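Local atomic coordinates of probable transcriptional regulator (Vibrio vulnificus, PDB entry 4GHJ), a protein that probably binds DNA through an XRE-family helix-turn-helix domain and so regulates transcription. Residues G38-Q52 against R63-Q75. Sequence-based numbering, arbitrary orientation. Where two conformers were deposited one is given.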
ATOM      1  N   GLY B  38       2.412   8.285  -4.417  1.00 21.11           N
ATOM      2  CA  GLY B  38       3.402   9.162  -3.787  1.00 21.13           C
ATOM      3  C   GLY B  38       2.952  10.622  -3.838  1.00 22.70           C
ATOM      4  O   GLY B  38       3.007  11.332  -2.840  1.00 23.53           O
ATOM      5  N   ASP B  39       2.499  11.065  -5.008  1.00 24.35           N
ATOM      6  CA  ASP B  39       2.040  12.433  -5.200  1.00 27.82           C
ATOM      7  C   ASP B  39       0.792  12.737  -4.361  1.00 29.56           C
ATOM      8  O   ASP B  39       0.626  13.848  -3.846  1.00 28.91           O
ATOM      9  CB  ASP B  39       1.782  12.685  -6.675  1.00 30.35           C
ATOM     10  CG  ASP B  39       1.639  14.140  -6.998  1.00 37.30           C
ATOM     11  OD1 ASP B  39       2.348  14.976  -6.385  1.00 43.69           O
ATOM     12  OD2 ASP B  39       0.850  14.450  -7.919  1.00 50.69           O
ATOM     13  N   ARG B  40      -0.066  11.739  -4.193  1.00 20.51           N
ATOM     14  CA  ARG B  40      -1.274  11.896  -3.339  1.00 21.40           C
ATOM     15  C   ARG B  40      -0.881  12.040  -1.872  1.00 21.32           C
ATOM     16  O   ARG B  40      -1.479  12.834  -1.117  1.00 20.20           O
ATOM     17  CB  ARG B  40      -2.222  10.709  -3.521  1.00 23.65           C
ATOM     18  CG  ARG B  40      -2.839  10.590  -4.914  1.00 28.17           C
ATOM     19  CD  ARG B  40      -3.705   9.312  -5.018  1.00 31.98           C
ATOM     20  NE  ARG B  40      -4.079   8.952  -6.389  1.00 34.09           N
ATOM     21  CZ  ARG B  40      -4.730   7.833  -6.716  1.00 37.14           C
ATOM     22  NH1 ARG B  40      -5.112   6.966  -5.773  1.00 32.81           N
ATOM     23  NH2 ARG B  40      -5.000   7.570  -7.990  1.00 41.20           N
ATOM     24  N   LEU B  41       0.158  11.306  -1.458  1.00 21.31           N
ATOM     25  CA  LEU B  41       0.641  11.398  -0.079  1.00 20.79           C
ATOM     26  C   LEU B  41       1.199  12.806   0.134  1.00 20.62           C
ATOM     27  O   LEU B  41       0.950  13.421   1.173  1.00 20.54           O
ATOM     28  CB  LEU B  41       1.710  10.336   0.231  1.00 21.21           C
ATOM     29  CG  LEU B  41       1.340   8.856   0.430  1.00 23.60           C
ATOM     30  CD1 LEU B  41       2.638   8.004   0.478  1.00 23.16           C
ATOM     31  CD2 LEU B  41       0.520   8.634   1.705  1.00 22.39           C
ATOM     32  N   LYS B  42       1.986  13.292  -0.837  1.00 19.72           N
ATOM     33  CA  LYS B  42       2.529  14.651  -0.785  1.00 20.88           C
ATOM     34  C   LYS B  42       1.417  15.713  -0.654  1.00 21.98           C
ATOM     35  O   LYS B  42       1.511  16.587   0.210  1.00 23.01           O
ATOM     36  CB  LYS B  42       3.404  14.949  -2.011  1.00 21.69           C
ATOM     37  CG  LYS B  42       3.885  16.388  -2.135  1.00 26.06           C
ATOM     38  CD  LYS B  42       4.735  16.594  -3.403  1.00 29.49           C
ATOM     39  CE  LYS B  42       5.208  18.024  -3.499  1.00 32.61           C
ATOM     40  NZ  LYS B  42       5.783  18.319  -4.827  1.00 35.32           N
ATOM     41  N   GLN B  43       0.393  15.647  -1.494  0.50 22.23           N
ATOM     42  CA  GLN B  43      -0.681  16.657  -1.441  0.50 22.89           C
ATOM     43  C   GLN B  43      -1.553  16.542  -0.174  0.50 22.83           C
ATOM     44  O   GLN B  43      -2.075  17.550   0.310  0.50 22.04           O
ATOM     45  CB  GLN B  43      -1.518  16.639  -2.715  0.50 24.91           C
ATOM     46  CG  GLN B  43      -0.697  16.911  -3.986  0.50 24.17           C
ATOM     47  CD  GLN B  43       0.090  18.240  -3.945  0.50 27.93           C
ATOM     48  OE1 GLN B  43      -0.339  19.227  -3.341  0.50 28.93           O
ATOM     49  NE2 GLN B  43       1.221  18.266  -4.628  0.50 25.65           N
ATOM     50  N   ALA B  44      -1.710  15.331   0.360  1.00 21.97           N
ATOM     51  CA  ALA B  44      -2.442  15.144   1.632  1.00 21.83           C
ATOM     52  C   ALA B  44      -1.654  15.852   2.751  1.00 21.09           C
ATOM     53  O   ALA B  44      -2.222  16.527   3.596  1.00 22.68           O
ATOM     54  CB  ALA B  44      -2.642  13.651   1.950  1.00 20.85           C
ATOM     55  N   ARG B  45      -0.326  15.705   2.733  1.00 19.97           N
ATOM     56  CA  ARG B  45       0.549  16.353   3.707  1.00 20.60           C
ATOM     57  C   ARG B  45       0.505  17.888   3.627  1.00 23.45           C
ATOM     58  O   ARG B  45       0.447  18.591   4.658  1.00 24.98           O
ATOM     59  CB  ARG B  45       1.990  15.861   3.497  1.00 19.65           C
ATOM     60  CG  ARG B  45       3.005  16.622   4.293  1.00 23.67           C
ATOM     61  CD  ARG B  45       4.412  16.115   4.106  1.00 20.75           C
ATOM     62  NE  ARG B  45       4.945  16.273   2.746  1.00 21.20           N
ATOM     63  CZ  ARG B  45       5.459  17.395   2.241  1.00 22.12           C
ATOM     64  NH1 ARG B  45       5.490  18.525   2.952  1.00 21.50           N
ATOM     65  NH2 ARG B  45       5.955  17.399   1.002  1.00 24.17           N
ATOM     66  N   LEU B  46       0.532  18.402   2.399  1.00 25.04           N
ATOM     67  CA  LEU B  46       0.503  19.846   2.142  1.00 26.36           C
ATOM     68  C   LEU B  46      -0.843  20.444   2.548  1.00 27.54           C
ATOM     69  O   LEU B  46      -0.896  21.527   3.120  1.00 28.03           O
ATOM     70  CB  LEU B  46       0.811  20.131   0.667  1.00 25.44           C
ATOM     71  CG  LEU B  46       2.235  19.798   0.181  1.00 26.69           C
ATOM     72  CD1 LEU B  46       2.379  20.107  -1.349  1.00 27.50           C
ATOM     73  CD2 LEU B  46       3.288  20.564   0.979  1.00 25.84           C
ATOM     74  N   ASN B  47      -1.919  19.708   2.296  1.00 28.19           N
ATOM     75  CA  ASN B  47      -3.252  20.140   2.698  1.00 30.52           C
ATOM     76  C   ASN B  47      -3.403  20.234   4.222  1.00 30.97           C
ATOM     77  O   ASN B  47      -4.275  20.944   4.716  1.00 30.93           O
ATOM     78  CB  ASN B  47      -4.318  19.221   2.096  1.00 32.54           C
ATOM     79  CG  ASN B  47      -4.433  19.390   0.585  1.00 37.82           C
ATOM     80  OD1 ASN B  47      -3.983  20.396   0.034  1.00 42.37           O
ATOM     81  ND2 ASN B  47      -5.029  18.405  -0.089  1.00 43.64           N
ATOM     82  N   ARG B  48      -2.530  19.551   4.955  1.00 27.45           N
ATOM     83  CA  ARG B  48      -2.548  19.585   6.422  1.00 29.45           C
ATOM     84  C   ARG B  48      -1.496  20.548   6.990  1.00 29.82           C
ATOM     85  O   ARG B  48      -1.333  20.640   8.204  1.00 29.30           O
ATOM     86  CB  ARG B  48      -2.341  18.161   6.959  1.00 27.74           C
ATOM     87  CG  ARG B  48      -3.598  17.318   6.749  1.00 27.82           C
ATOM     88  CD  ARG B  48      -3.367  15.818   6.728  1.00 28.45           C
ATOM     89  NE  ARG B  48      -4.666  15.190   6.591  1.00 29.89           N
ATOM     90  CZ  ARG B  48      -5.354  15.136   5.459  1.00 30.28           C
ATOM     91  NH1 ARG B  48      -4.856  15.630   4.324  1.00 29.77           N
ATOM     92  NH2 ARG B  48      -6.547  14.583   5.463  1.00 31.42           N
ATOM     93  N   ASP B  49      -0.808  21.261   6.089  1.00 29.80           N
ATOM     94  CA  ASP B  49       0.247  22.211   6.439  1.00 30.81           C
ATOM     95  C   ASP B  49       1.414  21.579   7.167  1.00 28.61           C
ATOM     96  O   ASP B  49       1.987  22.181   8.077  1.00 29.86           O
ATOM     97  CB  ASP B  49      -0.322  23.368   7.253  1.00 34.49           C
ATOM     98  CG  ASP B  49      -1.118  24.318   6.410  1.00 40.97           C
ATOM     99  OD1 ASP B  49      -0.851  24.377   5.189  1.00 47.23           O
ATOM    100  OD2 ASP B  49      -1.987  25.032   6.964  1.00 50.04           O
ATOM    101  N   LEU B  50       1.773  20.370   6.763  1.00 26.30           N
ATOM    102  CA  LEU B  50       2.870  19.649   7.397  1.00 24.97           C
ATOM    103  C   LEU B  50       4.081  19.592   6.495  1.00 24.30           C
ATOM    104  O   LEU B  50       3.941  19.587   5.273  1.00 23.94           O
ATOM    105  CB  LEU B  50       2.433  18.230   7.751  1.00 25.12           C
ATOM    106  CG  LEU B  50       1.491  18.028   8.948  1.00 26.01           C
ATOM    107  CD1 LEU B  50       0.925  16.613   8.986  1.00 27.03           C
ATOM    108  CD2 LEU B  50       2.203  18.347  10.265  1.00 30.98           C
ATOM    109  N   THR B  51       5.270  19.585   7.089  1.00 23.90           N
ATOM    110  CA  THR B  51       6.493  19.396   6.307  1.00 24.55           C
ATOM    111  C   THR B  51       6.856  17.891   6.313  1.00 22.81           C
ATOM    112  O   THR B  51       6.316  17.134   7.121  1.00 21.58           O
ATOM    113  CB  THR B  51       7.664  20.158   6.913  1.00 24.27           C
ATOM    114  OG1 THR B  51       7.957  19.616   8.205  1.00 25.17           O
ATOM    115  CG2 THR B  51       7.345  21.663   7.037  1.00 30.58           C
ATOM    116  N   GLN B  52       7.803  17.483   5.460  1.00 22.50           N
ATOM    117  CA  GLN B  52       8.285  16.097   5.440  1.00 22.56           C
ATOM    118  C   GLN B  52       8.936  15.771   6.792  1.00 23.50           C
ATOM    119  O   GLN B  52       8.744  14.677   7.333  1.00 23.03           O
ATOM    120  CB  GLN B  52       9.268  15.837   4.298  1.00 22.95           C
ATOM    121  CG  GLN B  52       8.634  15.833   2.923  1.00 24.21           C
ATOM    122  CD  GLN B  52       9.599  15.519   1.827  1.00 26.69           C
ATOM    123  OE1 GLN B  52      10.808  15.760   1.947  1.00 31.27           O
ATOM    124  NE2 GLN B  52       9.076  15.001   0.721  1.00 26.94           N
ATOM    125  N   ARG B  63      13.417  11.305   7.940  1.00 30.69           N
ATOM    126  CA  ARG B  63      12.940  12.251   6.949  1.00 30.64           C
ATOM    127  C   ARG B  63      13.083  11.675   5.536  1.00 29.97           C
ATOM    128  O   ARG B  63      12.176  11.796   4.708  1.00 27.56           O
ATOM    129  CB  ARG B  63      13.726  13.546   7.040  1.00 33.04           C
ATOM    130  CG  ARG B  63      13.243  14.607   6.071  1.00 36.33           C
ATOM    131  CD  ARG B  63      14.047  15.881   6.176  1.00 41.83           C
ATOM    132  NE  ARG B  63      13.454  16.950   5.365  1.00 48.69           N
ATOM    133  CZ  ARG B  63      13.664  17.137   4.059  1.00 51.97           C
ATOM    134  NH1 ARG B  63      14.465  16.332   3.372  1.00 54.22           N
ATOM    135  NH2 ARG B  63      13.065  18.148   3.435  1.00 53.72           N
ATOM    136  N   LYS B  64      14.218  11.037   5.261  1.00 31.47           N
ATOM    137  CA  LYS B  64      14.445  10.505   3.927  1.00 32.51           C
ATOM    138  C   LYS B  64      13.404   9.433   3.580  1.00 28.68           C
ATOM    139  O   LYS B  64      13.076   9.242   2.422  1.00 28.52           O
ATOM    140  CB  LYS B  64      15.874   9.976   3.775  1.00 35.57           C
ATOM    141  CG  LYS B  64      16.227   9.513   2.346  1.00 41.20           C
ATOM    142  CD  LYS B  64      17.742   9.374   2.120  1.00 52.34           C
ATOM    143  CE  LYS B  64      18.382   8.209   2.887  1.00 57.56           C
ATOM    144  NZ  LYS B  64      17.953   6.869   2.379  1.00 59.91           N
ATOM    145  N   THR B  65      12.888   8.739   4.590  1.00 27.42           N
ATOM    146  CA  THR B  65      11.905   7.684   4.352  1.00 24.55           C
ATOM    147  C   THR B  65      10.613   8.299   3.833  1.00 22.43           C
ATOM    148  O   THR B  65       9.966   7.744   2.943  1.00 20.56           O
ATOM    149  CB  THR B  65      11.690   6.873   5.634  1.00 26.13           C
ATOM    150  OG1 THR B  65      12.962   6.355   6.060  1.00 28.20           O
ATOM    151  CG2 THR B  65      10.724   5.740   5.421  1.00 23.09           C
ATOM    152  N   VAL B  66      10.265   9.474   4.357  1.00 22.27           N
ATOM    153  CA  VAL B  66       9.064  10.187   3.917  1.00 20.95           C
ATOM    154  C   VAL B  66       9.286  10.746   2.499  1.00 21.61           C
ATOM    155  O   VAL B  66       8.410  10.675   1.633  1.00 21.28           O
ATOM    156  CB  VAL B  66       8.686  11.320   4.908  1.00 21.20           C
ATOM    157  CG1 VAL B  66       7.533  12.198   4.345  1.00 20.50           C
ATOM    158  CG2 VAL B  66       8.339  10.735   6.259  1.00 23.25           C
ATOM    159  N   LEU B  67      10.468  11.304   2.277  1.00 25.58           N
ATOM    160  CA  LEU B  67      10.829  11.867   0.974  1.00 24.35           C
ATOM    161  C   LEU B  67      10.705  10.794  -0.116  1.00 22.29           C
ATOM    162  O   LEU B  67      10.067  11.026  -1.152  1.00 21.61           O
ATOM    163  CB  LEU B  67      12.236  12.462   1.067  1.00 26.40           C
ATOM    164  CG  LEU B  67      12.872  13.174  -0.136  1.00 30.18           C
ATOM    165  CD1 LEU B  67      14.082  14.025   0.337  1.00 33.30           C
ATOM    166  CD2 LEU B  67      13.303  12.182  -1.178  1.00 31.24           C
ATOM    167  N   ASN B  68      11.268   9.606   0.142  1.00 20.63           N
ATOM    168  CA  ASN B  68      11.164   8.499  -0.786  1.00 21.06           C
ATOM    169  C   ASN B  68       9.741   8.014  -1.008  1.00 19.57           C
ATOM    170  O   ASN B  68       9.397   7.633  -2.122  1.00 20.64           O
ATOM    171  CB  ASN B  68      12.046   7.313  -0.349  1.00 23.18           C
ATOM    172  CG  ASN B  68      13.535   7.583  -0.546  1.00 26.79           C
ATOM    173  OD1 ASN B  68      13.904   8.414  -1.356  1.00 34.34           O
ATOM    174  ND2 ASN B  68      14.392   6.871   0.193  1.00 32.56           N
ATOM    175  N   ALA B  69       8.920   8.019   0.050  1.00 19.89           N
ATOM    176  CA  ALA B  69       7.539   7.583  -0.050  1.00 17.41           C
ATOM    177  C   ALA B  69       6.734   8.486  -0.990  1.00 20.31           C
ATOM    178  O   ALA B  69       5.877   8.020  -1.760  1.00 16.56           O
ATOM    179  CB  ALA B  69       6.888   7.532   1.359  1.00 19.20           C
ATOM    180  N   GLU B  70       7.021   9.787  -0.955  1.00 19.61           N
ATOM    181  CA  GLU B  70       6.305  10.725  -1.807  1.00 20.20           C
ATOM    182  C   GLU B  70       6.736  10.599  -3.293  1.00 21.50           C
ATOM    183  O   GLU B  70       6.159  11.218  -4.166  1.00 19.07           O
ATOM    184  CB  GLU B  70       6.436  12.150  -1.253  1.00 21.36           C
ATOM    185  CG  GLU B  70       5.631  12.288   0.044  1.00 22.99           C
ATOM    186  CD  GLU B  70       5.666  13.658   0.667  1.00 26.49           C
ATOM    187  OE1 GLU B  70       6.265  14.614   0.091  1.00 25.87           O
ATOM    188  OE2 GLU B  70       5.053  13.764   1.754  1.00 27.25           O
ATOM    189  N   LYS B  71       7.782   9.818  -3.545  1.00 19.42           N
ATOM    190  CA  LYS B  71       8.193   9.471  -4.904  1.00 21.82           C
ATOM    191  C   LYS B  71       7.656   8.063  -5.289  1.00 23.45           C
ATOM    192  O   LYS B  71       7.875   7.585  -6.414  1.00 24.74           O
ATOM    193  CB  LYS B  71       9.710   9.537  -5.004  1.00 22.88           C
ATOM    194  CG  LYS B  71      10.227  10.970  -4.827  1.00 23.68           C
ATOM    195  CD  LYS B  71      11.727  11.035  -4.906  1.00 28.08           C
ATOM    196  CE  LYS B  71      12.233  12.455  -4.652  1.00 28.77           C
ATOM    197  NZ  LYS B  71      11.735  13.478  -5.627  1.00 28.63           N
ATOM    198  N   GLY B  72       6.906   7.438  -4.371  1.00 23.15           N
ATOM    199  CA  GLY B  72       6.291   6.104  -4.606  1.00 24.54           C
ATOM    200  C   GLY B  72       7.163   4.930  -4.147  1.00 25.47           C
ATOM    201  O   GLY B  72       6.840   3.760  -4.428  1.00 26.86           O
ATOM    202  N   LYS B  73       8.246   5.229  -3.426  1.00 22.37           N
ATOM    203  CA  LYS B  73       9.198   4.203  -2.987  1.00 22.95           C
ATOM    204  C   LYS B  73       8.982   4.019  -1.506  1.00 21.94           C
ATOM    205  O   LYS B  73       9.449   4.806  -0.700  1.00 18.69           O
ATOM    206  CB  LYS B  73      10.628   4.635  -3.314  1.00 25.88           C
ATOM    207  CG  LYS B  73      10.793   5.012  -4.802  1.00 29.73           C
ATOM    208  CD  LYS B  73      12.187   5.516  -5.136  1.00 35.30           C
ATOM    209  CE  LYS B  73      12.281   5.880  -6.620  1.00 38.53           C
ATOM    210  NZ  LYS B  73      13.621   6.349  -7.034  1.00 40.54           N
ATOM    211  N   VAL B  74       8.220   3.000  -1.146  1.00 21.37           N
ATOM    212  CA  VAL B  74       7.853   2.836   0.250  1.00 20.54           C
ATOM    213  C   VAL B  74       7.323   1.420   0.513  1.00 21.46           C
ATOM    214  O   VAL B  74       6.739   0.792  -0.390  1.00 21.31           O
ATOM    215  CB  VAL B  74       6.752   3.914   0.643  1.00 20.02           C
ATOM    216  CG1 VAL B  74       5.434   3.688  -0.120  1.00 22.69           C
ATOM    217  CG2 VAL B  74       6.471   3.957   2.150  1.00 18.67           C
ATOM    218  N   GLN B  75       7.581   0.919   1.725  0.50 21.27           N
ATOM    219  CA  GLN B  75       7.081  -0.370   2.184  0.50 21.50           C
ATOM    220  C   GLN B  75       5.684  -0.150   2.726  0.50 21.00           C
ATOM    221  O   GLN B  75       5.382   0.935   3.220  0.50 21.64           O
ATOM    222  CB  GLN B  75       7.954  -0.920   3.311  0.50 22.93           C
ATOM    223  CG  GLN B  75       9.370  -1.247   2.892  0.50 25.67           C
ATOM    224  CD  GLN B  75       9.424  -2.344   1.838  0.50 28.92           C
ATOM    225  OE1 GLN B  75       9.049  -3.488   2.092  0.50 30.00           O
ATOM    226  NE2 GLN B  75       9.928  -2.005   0.662  0.50 29.35           N
TER
HETATM  227  O   HOH W   1       3.224  12.387   3.213  1.00 31.62           O
HETATM  228  O   HOH W   2       9.804  13.795  -1.906  1.00 28.79           O
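R45 and E70 form a salt bridge inside the helix-turn-helix domain of this XRE-like regulator. It ties helix 30-47 to segment 63-75. The arginine grips the carboxylate side-on with two nitrogens. R45 NE donates to E70 OE2 at 2.7 Å and R45 NH2 to E70 OE1 at 2.9 Å. Both oxygens use syn lone pairs, and the two flat groups lie 8° apart. A bend in the R45 chain at chi3 (65°) turns the guanidinium edge onto the carboxylate. R45 NH1 donates to L50 O at 3.0 Å, so all three guanidinium nitrogens have an acceptor. Q52 CG covers the centre of one guanidinium face, and L46 CG lies over the opposite face, toward its rim. The three bonds and the covered faces fix the rotation of the group.

Q52 supplies the third protein bond to the carboxylate. Its NE2 reaches E70 OE1 at 2.9 Å from above the carboxylate plane, whereas R45 NH2 lies near that plane. Q52 is the first residue of helix 52-59, and its side chain reaches across to helix 63-69. Its OE1 lies over one face of the R63 guanidinium, and its CB packs on V66 CG1.

Near G38 the backbones meet. G38 CA makes a CH...O contact with A69 O at 3.4 Å, and E70 CA one with G38 O at 3.5 Å. One turn along the helix, L41 CD1 packs against A69 CB, while L83 and I82 of helix 76-85 touch L41 and A69. Two waters extend the polar network. One donates to E70 OE2 at 2.7 Å and, weakly, to L41 O. The R45 charge, with the Q52 N-H and this water, would be expected to favour ionised E70. The other accepts from Q52 NE2 and donates to L67 O.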